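Local coordinates for protein saframycin Mx1 synthetase B (Legionella pneumophila subsp. pneumophila, PDB 3KXW) that belongs to the ANL superfamily of AMP-binding enzymes, is a fatty acid AMP ligase-type protein, and binds 5'-O-[(S)-(dodecanoyloxy)(hydroxy)phosphoryl]adenosine, at residues Leu13-Val16 with Val17-Arg20; Thr40-Tyr43 with Glu44-Asp47; Asn195-Lys198 with Ile199-Phe203. All coordinates share one frame; numbering follows the deposited sequence.

Along the chain the three contacts come in series, all local, and interaction 1 lies on the same side of the chain's centre as interaction 2 and as interaction 3. Interaction 1 lies on helix 13-23, interaction 2 at the junction of strand 37-42 with helix 43-59, and interaction 3 on helix 189-202. The centres of interactions 1 and 2 are 12 Å apart and their side chains touch, R20 CD lying 3.5 Å from Y43 CE2. Interaction 3 is 17 Å from interaction 1, centre to centre, and meets it where L13 CD1 is 4.2 Å from L196 CD1. Interactions 2 and 3 do not touch. Packing therefore runs from interaction 2 through helix 13-23 to helix 189-202, which borders the ligand pocket.

Interaction 1 (Leu13-Val16 with Val17-Arg20); sequences LVDV and VRLR
D15 and R18 bring two flat groups together at an angle, with carboxylate and guanidinium planes 71° apart. D15 OD1 lies at the edge of the R18 guanidinium, near its plane, whereas R18 NH1 approaches OD1 from above the carboxylate plane. The resulting salt bridge, R18 NH1 to D15 OD1 at 3.0 Å, is rather bent, with an N-H...O angle of 139°. A bend at chi3 (56°) turns the R18 guanidinium back toward D15, one helical turn earlier. The second guanidinium, that of R20, is met obliquely by V16 CG1, 4.0 Å from R20 NE; these two side chains run alongside each other. Its polar end is held by the carbonyl oxygen of Y232, and Y7 adds a cation-pi contact. Toward helix 220-233, L13 CG packs 4.3 Å from V17 CG2, with L228 and I231 as the neighbours there. Backbone i to i+4 bonds link the two halves of this alpha-helical turn, as in V17 N to L13 O at 3.0 Å. Chemically, the contact combines a bent, partly exposed i to i+3 ion pair with buried aliphatic packing, while R20 directs its charge to partners beyond its own helix.

Interaction 2 (Thr40-Tyr43 with Glu44-Asp47); sequences TMTY and EQLD
Q45 reaches back from the first turn of helix 43-59 to T42 at the N-cap, and the pair forms a capping box. From the start of the side chain, Q45 CB lies 3.6 Å from T42 OG1, and CG comes closer to the same hydroxyl, at 3.3 Å. The chain is extended at chi2 (177°), carrying CD alongside T42 and bringing OE1 to T42 N. That bond, T42 N to Q45 OE1 at 3.0 Å, lies in the amide's carbonyl plane on a lone pair of OE1. OE1 also accepts from a water that donates to T40 O, while NE2 donates to a second water, itself a donor to T40 O. The reciprocal half of the box is Q45 N to T42 OG1, 3.2 Å, with an N-H...O angle of 160°. Thus a side-chain oxygen serves a backbone N-H of the first helical turn, and Q45 OE1 serves T42 N. A third water joins T42 OG1 to E44 OE1. On another side, the selenomethionine M41 crosses L46 at about a right angle, M41 SE to L46 CD1 at 3.7 Å. The junction leads from edge strand 37-42, paired with strand 28-34, into helix 43-59; M41 and L46 meet Q80 and L83 of helix 76-87, while Y43 and D47 face helix 13-23.

Interaction 3 (Asn195-Lys198 with Ile199-Phe203); sequences NLNK and IFTSF. With 1ZZ (5'-O-[(S)-(dodecanoyloxy)(hydroxy)phosphoryl]adenosine), chain B.
N195 and I199 meet one turn apart on alpha-helix 189-202, whose C-terminal end borders the ligand pocket of this AMP-binding fold. Their side chains run obliquely across each other, and N195 OD1 comes 3.4 Å from I199 CD1. The amide is held by outside partners: OD1 accepts from L335 N, and ND2 is hydrogen-bonded to S408 OG. I199 CG2, anti to its backbone nitrogen (chi1 -60° places CG1 beside that nitrogen), is directed to the acyl chain of the bound 5'-O-[(S)-(dodecanoyloxy)(hydroxy)phosphoryl]adenosine, with C3 at 3.8 Å. N197 and T201 instead lie side by side and point the same way. T201 N and OG1 both donate to N197 O, approaching from opposite faces of its carbonyl plane. S202 repeats this double grip on K198 O: S202 N and OG each lie 2.8 Å away, again from opposite faces. Two side-chain hydroxyls thus supplement the backbone bonds of the last turn. K198 directs its amine to D194 in a salt bridge. F203, the first residue to leave helical geometry, places one ring face beneath ligand C1, 4.3 Å above the plane and offset toward the rim, while its CZ is 3.4 Å from ligand C3.

Interaction 1 (Leu13-Val16 with Val17-Arg20)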
ATOM      1  N   LEU A  13      18.817  10.691   3.743  1.00 13.93           N
ATOM      2  CA  LEU A  13      18.639   9.583   4.667  1.00 14.32           C
ATOM      3  C   LEU A  13      19.953   8.838   4.859  1.00 13.43           C
ATOM      4  O   LEU A  13      20.192   8.250   5.914  1.00 13.59           O
ATOM      5  CB  LEU A  13      17.573   8.619   4.134  1.00 14.61           C
ATOM      6  CG  LEU A  13      17.234   7.467   5.078  1.00 14.36           C
ATOM      7  CD1 LEU A  13      16.691   8.003   6.398  1.00 13.46           C
ATOM      8  CD2 LEU A  13      16.221   6.520   4.385  1.00 13.58           C
ATOM      9  N   VAL A  14      20.797   8.852   3.835  1.00 14.53           N
ATOM     10  CA  VAL A  14      22.119   8.207   3.944  1.00 14.60           C
ATOM     11  C   VAL A  14      22.878   8.732   5.171  1.00 14.86           C
ATOM     12  O   VAL A  14      23.407   7.951   5.977  1.00 15.05           O
ATOM     13  CB  VAL A  14      22.975   8.405   2.682  1.00 14.64           C
ATOM     14  CG1 VAL A  14      24.433   7.933   2.913  1.00 14.20           C
ATOM     15  CG2 VAL A  14      22.359   7.645   1.492  1.00 12.66           C
ATOM     16  N   ASP A  15      22.945  10.052   5.304  1.00 14.13           N
ATOM     17  CA  ASP A  15      23.699  10.651   6.408  1.00 16.17           C
ATOM     18  C   ASP A  15      23.018  10.473   7.749  1.00 15.32           C
ATOM     19  O   ASP A  15      23.685  10.391   8.790  1.00 15.19           O
ATOM     20  CB  ASP A  15      24.023  12.119   6.125  1.00 17.62           C
ATOM     21  CG  ASP A  15      25.098  12.265   5.073  1.00 19.20           C
ATOM     22  OD1 ASP A  15      25.907  11.311   4.918  1.00 17.46           O
ATOM     23  OD2 ASP A  15      25.134  13.319   4.413  1.00 21.37           O
ATOM     24  N   VAL A  16      21.688  10.401   7.737  1.00 14.80           N
ATOM     25  CA  VAL A  16      20.971  10.097   8.965  1.00 13.98           C
ATOM     26  C   VAL A  16      21.369   8.713   9.476  1.00 13.34           C
ATOM     27  O   VAL A  16      21.649   8.535  10.673  1.00 13.96           O
ATOM     28  CB  VAL A  16      19.442  10.161   8.793  1.00 13.12           C
ATOM     29  CG1 VAL A  16      18.751   9.661  10.081  1.00 14.36           C
ATOM     30  CG2 VAL A  16      19.011  11.588   8.460  1.00 14.22           C
ATOM     31  N   VAL A  17      21.375   7.719   8.583  1.00 12.78           N
ATOM     32  CA  VAL A  17      21.736   6.361   8.988  1.00 13.59           C
ATOM     33  C   VAL A  17      23.198   6.302   9.448  1.00 14.56           C
ATOM     34  O   VAL A  17      23.506   5.689  10.469  1.00 15.32           O
ATOM     35  CB  VAL A  17      21.496   5.327   7.864  1.00 13.80           C
ATOM     36  CG1 VAL A  17      22.022   3.955   8.276  1.00 14.67           C
ATOM     37  CG2 VAL A  17      20.007   5.247   7.545  1.00 12.72           C
ATOM     38  N   ARG A  18      24.084   6.939   8.690  1.00 14.24           N
ATOM     39  CA  ARG A  18      25.509   6.985   9.061  1.00 17.02           C
ATOM     40  C   ARG A  18      25.707   7.543  10.470  1.00 15.34           C
ATOM     41  O   ARG A  18      26.491   7.003  11.246  1.00 16.55           O
ATOM     42  CB  ARG A  18      26.332   7.822   8.071  1.00 16.89           C
ATOM     43  CG  ARG A  18      26.615   7.123   6.724  1.00 17.01           C
ATOM     44  CD  ARG A  18      27.486   7.980   5.776  1.00 17.85           C
ATOM     45  NE  ARG A  18      28.778   8.384   6.374  1.00 19.93           N
ATOM     46  CZ  ARG A  18      29.071   9.618   6.792  1.00 21.40           C
ATOM     47  NH1 ARG A  18      28.179  10.603   6.691  1.00 22.30           N
ATOM     48  NH2 ARG A  18      30.273   9.888   7.311  1.00 20.43           N
ATOM     49  N   LEU A  19      25.012   8.636  10.777  1.00 15.48           N
ATOM     50  CA  LEU A  19      25.166   9.313  12.060  1.00 17.51           C
ATOM     51  C   LEU A  19      24.563   8.504  13.203  1.00 15.85           C
ATOM     52  O   LEU A  19      25.157   8.378  14.272  1.00 15.97           O
ATOM     53  CB  LEU A  19      24.560  10.709  12.013  1.00 16.44           C
ATOM     54  CG  LEU A  19      24.868  11.583  13.232  1.00 21.90           C
ATOM     55  CD1 LEU A  19      26.373  11.745  13.402  1.00 20.69           C
ATOM     56  CD2 LEU A  19      24.201  12.964  13.091  1.00 22.43           C
ATOM     57  N   ARG A  20      23.380   7.951  12.982  1.00 14.92           N
ATOM     58  CA  ARG A  20      22.806   7.057  13.978  1.00 14.76           C
ATOM     59  C   ARG A  20      23.723   5.880  14.300  1.00 15.78           C
ATOM     60  O   ARG A  20      23.799   5.460  15.450  1.00 16.14           O
ATOM     61  CB  ARG A  20      21.436   6.559  13.541  1.00 14.80           C
ATOM     62  CG  ARG A  20      20.381   7.661  13.639  1.00 16.14           C
ATOM     63  CD  ARG A  20      18.959   7.133  13.670  1.00 15.20           C
ATOM     64  NE  ARG A  20      17.997   8.228  13.745  1.00 14.67           N
ATOM     65  CZ  ARG A  20      17.670   8.906  14.841  1.00 18.49           C
ATOM     66  NH1 ARG A  20      18.222   8.635  16.027  1.00 18.72           N
ATOM     67  NH2 ARG A  20      16.775   9.879  14.747  1.00 18.17           N
TER

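Interaction 2 (Thr40-Tyr43 with Glu44-Asp47)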
ATOM      1  N   THR A  40      17.218  -9.594  13.477  1.00 20.32           N
ATOM      2  CA  THR A  40      17.264  -8.184  13.847  1.00 19.22           C
ATOM      3  C   THR A  40      18.542  -7.555  13.310  1.00 20.67           C
ATOM      4  O   THR A  40      19.574  -8.210  13.247  1.00 19.91           O
ATOM      5  CB  THR A  40      17.192  -8.032  15.391  1.00 22.14           C
ATOM      6  OG1 THR A  40      15.849  -8.291  15.829  1.00 23.88           O
ATOM      7  CG2 THR A  40      17.569  -6.602  15.841  1.00 23.01           C
HETATM    8  N   MSE A  41      18.482  -6.298  12.910  1.00 17.31           N
HETATM    9  CA  MSE A  41      19.723  -5.586  12.613  1.00 18.09           C
HETATM   10  C   MSE A  41      19.779  -4.265  13.345  1.00 17.26           C
HETATM   11  O   MSE A  41      18.771  -3.572  13.506  1.00 14.93           O
HETATM   12  CB  MSE A  41      19.957  -5.389  11.105  1.00 20.82           C
HETATM   13  CG  MSE A  41      18.888  -4.643  10.360  1.00 23.30           C
HETATM   14 SE   MSE A  41      19.507  -4.413   8.485  1.00 49.61          SE
HETATM   15  CE  MSE A  41      20.887  -5.809   8.507  1.00 20.91           C
ATOM     16  N   THR A  42      20.971  -3.950  13.824  1.00 16.18           N
ATOM     17  CA  THR A  42      21.210  -2.719  14.546  1.00 15.27           C
ATOM     18  C   THR A  42      21.561  -1.637  13.533  1.00 15.27           C
ATOM     19  O   THR A  42      21.729  -1.930  12.357  1.00 14.30           O
ATOM     20  CB  THR A  42      22.391  -2.887  15.495  1.00 15.46           C
ATOM     21  OG1 THR A  42      23.553  -3.201  14.730  1.00 14.41           O
ATOM     22  CG2 THR A  42      22.119  -4.033  16.480  1.00 17.74           C
ATOM     23  N   TYR A  43      21.661  -0.382  13.980  1.00 15.38           N
ATOM     24  CA  TYR A  43      22.129   0.676  13.079  1.00 14.45           C
ATOM     25  C   TYR A  43      23.542   0.405  12.549  1.00 14.39           C
ATOM     26  O   TYR A  43      23.818   0.578  11.365  1.00 14.03           O
ATOM     27  CB  TYR A  43      22.043   2.043  13.757  1.00 15.75           C
ATOM     28  CG  TYR A  43      20.662   2.653  13.631  1.00 14.94           C
ATOM     29  CD1 TYR A  43      19.725   2.518  14.636  1.00 14.49           C
ATOM     30  CD2 TYR A  43      20.303   3.343  12.501  1.00 14.46           C
ATOM     31  CE1 TYR A  43      18.454   3.065  14.510  1.00 15.47           C
ATOM     32  CE2 TYR A  43      19.039   3.901  12.364  1.00 14.06           C
ATOM     33  CZ  TYR A  43      18.121   3.755  13.378  1.00 15.13           C
ATOM     34  OH  TYR A  43      16.855   4.285  13.239  1.00 14.33           O
ATOM     35  N   GLU A  44      24.443  -0.041  13.418  1.00 14.38           N
ATOM     36  CA  GLU A  44      25.794  -0.355  12.947  1.00 13.74           C
ATOM     37  C   GLU A  44      25.729  -1.348  11.797  1.00 13.60           C
ATOM     38  O   GLU A  44      26.414  -1.191  10.788  1.00 14.39           O
ATOM     39  CB  GLU A  44      26.644  -0.917  14.088  1.00 14.84           C
ATOM     40  CG  GLU A  44      27.999  -1.462  13.674  1.00 18.17           C
ATOM     41  CD  GLU A  44      28.780  -1.943  14.879  1.00 21.81           C
ATOM     42  OE1 GLU A  44      28.699  -3.141  15.198  1.00 22.70           O
ATOM     43  OE2 GLU A  44      29.446  -1.114  15.529  1.00 23.14           O
ATOM     44  N   GLN A  45      24.910  -2.378  11.947  1.00 13.53           N
ATOM     45  CA  GLN A  45      24.812  -3.421  10.915  1.00 13.59           C
ATOM     46  C   GLN A  45      24.186  -2.908   9.612  1.00 15.28           C
ATOM     47  O   GLN A  45      24.688  -3.168   8.504  1.00 14.56           O
ATOM     48  CB  GLN A  45      24.013  -4.618  11.433  1.00 15.68           C
ATOM     49  CG  GLN A  45      24.717  -5.434  12.522  1.00 16.25           C
ATOM     50  CD  GLN A  45      23.832  -6.560  13.047  1.00 19.32           C
ATOM     51  OE1 GLN A  45      22.713  -6.325  13.499  1.00 16.54           O
ATOM     52  NE2 GLN A  45      24.338  -7.794  12.982  1.00 24.46           N
ATOM     53  N   LEU A  46      23.077  -2.189   9.749  1.00 14.92           N
ATOM     54  CA  LEU A  46      22.416  -1.612   8.590  1.00 15.52           C
ATOM     55  C   LEU A  46      23.382  -0.730   7.782  1.00 14.19           C
ATOM     56  O   LEU A  46      23.504  -0.851   6.562  1.00 14.83           O
ATOM     57  CB  LEU A  46      21.198  -0.815   9.062  1.00 18.49           C
ATOM     58  CG  LEU A  46      20.358  -0.096   8.017  1.00 19.59           C
ATOM     59  CD1 LEU A  46      19.819  -1.076   6.984  1.00 21.34           C
ATOM     60  CD2 LEU A  46      19.226   0.719   8.678  1.00 22.56           C
ATOM     61  N   ASP A  47      24.072   0.168   8.467  1.00 13.55           N
ATOM     62  CA  ASP A  47      25.087   1.012   7.830  1.00 14.28           C
ATOM     63  C   ASP A  47      26.208   0.177   7.154  1.00 13.70           C
ATOM     64  O   ASP A  47      26.611   0.460   6.006  1.00 13.85           O
ATOM     65  CB  ASP A  47      25.667   1.940   8.907  1.00 14.48           C
ATOM     66  CG  ASP A  47      26.735   2.879   8.388  1.00 16.89           C
ATOM     67  OD1 ASP A  47      26.475   3.633   7.436  1.00 16.47           O
ATOM     68  OD2 ASP A  47      27.826   2.883   8.986  1.00 17.33           O
TER
HETATM   69  O   HOH W   1      21.742  -7.562  15.572  1.00 26.38           O
HETATM   70  O   HOH W   2      21.665  -9.638  12.934  1.00 29.69           O
HETATM   71  O   HOH W   3      25.709  -3.926  16.342  1.00 23.61           O

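Interaction 3 (Asn195-Lys198 with Ile199-Phe203)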
ATOM      1  N   ASN A 195       8.820  14.243   4.002  1.00 13.33           N
ATOM      2  CA  ASN A 195       7.671  13.438   4.408  1.00 12.76           C
ATOM      3  C   ASN A 195       7.917  12.614   5.661  1.00 13.70           C
ATOM      4  O   ASN A 195       7.033  12.499   6.506  1.00 13.11           O
ATOM      5  CB  ASN A 195       7.125  12.570   3.275  1.00 11.24           C
ATOM      6  CG  ASN A 195       5.623  12.324   3.431  1.00 13.22           C
ATOM      7  OD1 ASN A 195       5.177  11.217   3.715  1.00 12.48           O
ATOM      8  ND2 ASN A 195       4.844  13.388   3.283  1.00 13.05           N
ATOM      9  N   LEU A 196       9.116  12.044   5.783  1.00 13.04           N
ATOM     10  CA  LEU A 196       9.487  11.331   6.999  1.00 13.95           C
ATOM     11  C   LEU A 196       9.325  12.218   8.217  1.00 13.34           C
ATOM     12  O   LEU A 196       8.915  11.760   9.258  1.00 13.77           O
ATOM     13  CB  LEU A 196      10.933  10.795   6.951  1.00 12.88           C
ATOM     14  CG  LEU A 196      11.270   9.805   5.830  1.00 15.54           C
ATOM     15  CD1 LEU A 196      12.673   9.262   5.957  1.00 13.14           C
ATOM     16  CD2 LEU A 196      10.225   8.670   5.660  1.00 12.62           C
ATOM     17  N   ASN A 197       9.683  13.484   8.091  1.00 16.41           N
ATOM     18  CA  ASN A 197       9.512  14.411   9.207  1.00 15.42           C
ATOM     19  C   ASN A 197       8.035  14.680   9.488  1.00 16.39           C
ATOM     20  O   ASN A 197       7.607  14.767  10.646  1.00 15.20           O
ATOM     21  CB  ASN A 197      10.212  15.741   8.918  1.00 18.56           C
ATOM     22  CG  ASN A 197       9.942  16.781  10.004  1.00 22.50           C
ATOM     23  OD1 ASN A 197      10.290  16.576  11.168  1.00 29.16           O
ATOM     24  ND2 ASN A 197       9.319  17.891   9.625  1.00 28.15           N
ATOM     25  N   LYS A 198       7.258  14.824   8.427  1.00 15.23           N
ATOM     26  CA  LYS A 198       5.835  15.047   8.589  1.00 15.09           C
ATOM     27  C   LYS A 198       5.169  13.844   9.271  1.00 15.42           C
ATOM     28  O   LYS A 198       4.319  14.014  10.143  1.00 15.02           O
ATOM     29  CB  LYS A 198       5.173  15.337   7.248  1.00 15.67           C
ATOM     30  CG  LYS A 198       5.398  16.758   6.766  1.00 17.24           C
ATOM     31  CD  LYS A 198       4.965  16.887   5.308  1.00 16.98           C
ATOM     32  CE  LYS A 198       4.787  18.346   4.902  1.00 19.12           C
ATOM     33  NZ  LYS A 198       6.018  19.169   5.002  1.00 17.73           N
ATOM     34  N   ILE A 199       5.574  12.640   8.885  1.00 14.86           N
ATOM     35  CA  ILE A 199       5.047  11.413   9.491  1.00 13.79           C
ATOM     36  C   ILE A 199       5.452  11.285  10.966  1.00 15.72           C
ATOM     37  O   ILE A 199       4.605  11.051  11.844  1.00 15.64           O
ATOM     38  CB  ILE A 199       5.518  10.156   8.708  1.00 12.66           C
ATOM     39  CG1 ILE A 199       5.017  10.219   7.255  1.00 12.77           C
ATOM     40  CG2 ILE A 199       5.072   8.863   9.402  1.00 13.90           C
ATOM     41  CD1 ILE A 199       5.624   9.152   6.333  1.00 12.94           C
ATOM     42  N   PHE A 200       6.745  11.422  11.241  1.00 14.81           N
ATOM     43  CA  PHE A 200       7.241  11.333  12.620  1.00 15.86           C
ATOM     44  C   PHE A 200       6.516  12.329  13.519  1.00 16.85           C
ATOM     45  O   PHE A 200       6.134  12.019  14.662  1.00 18.06           O
ATOM     46  CB  PHE A 200       8.758  11.569  12.659  1.00 15.91           C
ATOM     47  CG  PHE A 200       9.388  11.317  13.997  1.00 17.39           C
ATOM     48  CD1 PHE A 200       9.977  10.088  14.280  1.00 19.04           C
ATOM     49  CD2 PHE A 200       9.413  12.308  14.968  1.00 20.28           C
ATOM     50  CE1 PHE A 200      10.573   9.852  15.518  1.00 20.37           C
ATOM     51  CE2 PHE A 200      10.010  12.080  16.208  1.00 21.70           C
ATOM     52  CZ  PHE A 200      10.598  10.858  16.475  1.00 20.67           C
ATOM     53  N   THR A 201       6.313  13.525  12.993  1.00 17.59           N
ATOM     54  CA  THR A 201       5.716  14.596  13.774  1.00 18.56           C
ATOM     55  C   THR A 201       4.230  14.405  13.957  1.00 18.85           C
ATOM     56  O   THR A 201       3.720  14.490  15.080  1.00 20.42           O
ATOM     57  CB  THR A 201       5.948  15.943  13.109  1.00 19.36           C
ATOM     58  OG1 THR A 201       7.341  16.240  13.162  1.00 21.02           O
ATOM     59  CG2 THR A 201       5.183  17.021  13.834  1.00 21.85           C
ATOM     60  N   SER A 202       3.539  14.145  12.850  1.00 17.14           N
ATOM     61  CA  SER A 202       2.078  14.048  12.857  1.00 19.18           C
ATOM     62  C   SER A 202       1.609  12.847  13.689  1.00 17.75           C
ATOM     63  O   SER A 202       0.574  12.922  14.346  1.00 18.50           O
ATOM     64  CB  SER A 202       1.526  13.989  11.424  1.00 17.86           C
ATOM     65  OG  SER A 202       1.816  15.193  10.714  1.00 19.55           O
ATOM     66  N   PHE A 203       2.395  11.769  13.674  1.00 15.36           N
ATOM     67  CA  PHE A 203       2.096  10.558  14.447  1.00 18.30           C
ATOM     68  C   PHE A 203       2.563  10.641  15.910  1.00 17.25           C
ATOM     69  O   PHE A 203       2.481   9.663  16.641  1.00 16.95           O
ATOM     70  CB  PHE A 203       2.673   9.288  13.776  1.00 15.51           C
ATOM     71  CG  PHE A 203       1.809   8.750  12.649  1.00 15.79           C
ATOM     72  CD1 PHE A 203       1.595   9.505  11.492  1.00 16.83           C
ATOM     73  CD2 PHE A 203       1.213   7.496  12.750  1.00 16.64           C
ATOM     74  CE1 PHE A 203       0.774   9.026  10.446  1.00 15.28           C
ATOM     75  CE2 PHE A 203       0.401   7.004  11.702  1.00 15.88           C
ATOM     76  CZ  PHE A 203       0.196   7.778  10.560  1.00 15.76           C
TER
HETATM   77  P   1ZZ B 589      -0.929   5.089  -3.597  1.00 27.29           P
HETATM   78  C1  1ZZ B 589       3.957   5.137  10.192  1.00 19.84           C
HETATM   79  N1  1ZZ B 589      -6.544   6.762  -0.954  1.00 20.73           N
HETATM   80  O1  1ZZ B 589      -2.263   4.768  -0.642  1.00 26.48           O
HETATM   81  C2  1ZZ B 589       2.816   4.954   9.182  1.00 15.74           C
HETATM   82  N2  1ZZ B 589      -5.928   7.241   1.141  1.00 16.13           N
HETATM   83  O2  1ZZ B 589      -0.446   5.316  -2.022  1.00 30.34           O
HETATM   84  C3  1ZZ B 589       2.428   6.275   8.506  1.00 16.89           C
HETATM   85  N3  1ZZ B 589      -9.126   7.102  -0.648  1.00 19.79           N
HETATM   86  O3  1ZZ B 589      -0.173   5.979  -4.453  1.00 24.51           O
HETATM   87  C4  1ZZ B 589       1.625   6.016   7.223  1.00 16.04           C
HETATM   88  N4  1ZZ B 589      -9.671   7.699   1.622  1.00 18.51           N
HETATM   89  O4  1ZZ B 589      -0.650   3.546  -3.984  1.00 35.96           O
HETATM   90  C5  1ZZ B 589       0.839   7.250   6.749  1.00 16.60           C
HETATM   91  N5  1ZZ B 589      -8.111   8.058   3.324  1.00 15.58           N
HETATM   92  O5  1ZZ B 589      -2.567   5.348  -3.770  1.00 25.13           O
HETATM   93  C6  1ZZ B 589      -0.018   6.840   5.543  1.00 17.21           C
HETATM   94  O6  1ZZ B 589      -5.196   5.714  -2.755  1.00 23.97           O
HETATM   95  C7  1ZZ B 589      -1.060   7.789   4.902  1.00 15.61           C
HETATM   96  O7  1ZZ B 589      -7.102   7.409  -4.156  1.00 23.57           O
HETATM   97  C8  1ZZ B 589      -1.982   7.260   3.785  1.00 15.64           C
HETATM   98  O8  1ZZ B 589      -4.985   8.631  -4.553  1.00 20.22           O
HETATM   99  C9  1ZZ B 589      -1.231   7.317   2.445  1.00 17.50           C
HETATM  100  C10 1ZZ B 589      -1.671   6.242   1.422  1.00 18.02           C
HETATM  101  C11 1ZZ B 589      -0.651   6.245   0.248  1.00 20.47           C
HETATM  102  C12 1ZZ B 589      -1.367   5.760  -1.026  1.00 25.25           C
HETATM  103  C13 1ZZ B 589      -3.164   6.552  -3.338  1.00 26.53           C
HETATM  104  C14 1ZZ B 589      -4.543   6.505  -3.561  1.00 23.64           C
HETATM  105  C15 1ZZ B 589      -5.235   7.912  -3.453  1.00 20.57           C
HETATM  106  C16 1ZZ B 589      -6.511   7.645  -3.241  1.00 24.15           C
HETATM  107  C17 1ZZ B 589      -6.394   6.531  -2.320  1.00 22.07           C
HETATM  108  C18 1ZZ B 589      -5.457   6.903   0.000  1.00 19.13           C
HETATM  109  C19 1ZZ B 589      -7.413   7.301   0.994  1.00 18.63           C
HETATM  110  C20 1ZZ B 589      -7.748   7.069  -0.241  1.00 18.59           C
HETATM  111  C21 1ZZ B 589     -10.057   7.358   0.239  1.00 18.74           C
HETATM  112  C22 1ZZ B 589      -8.493   7.684   1.985  1.00 17.34           C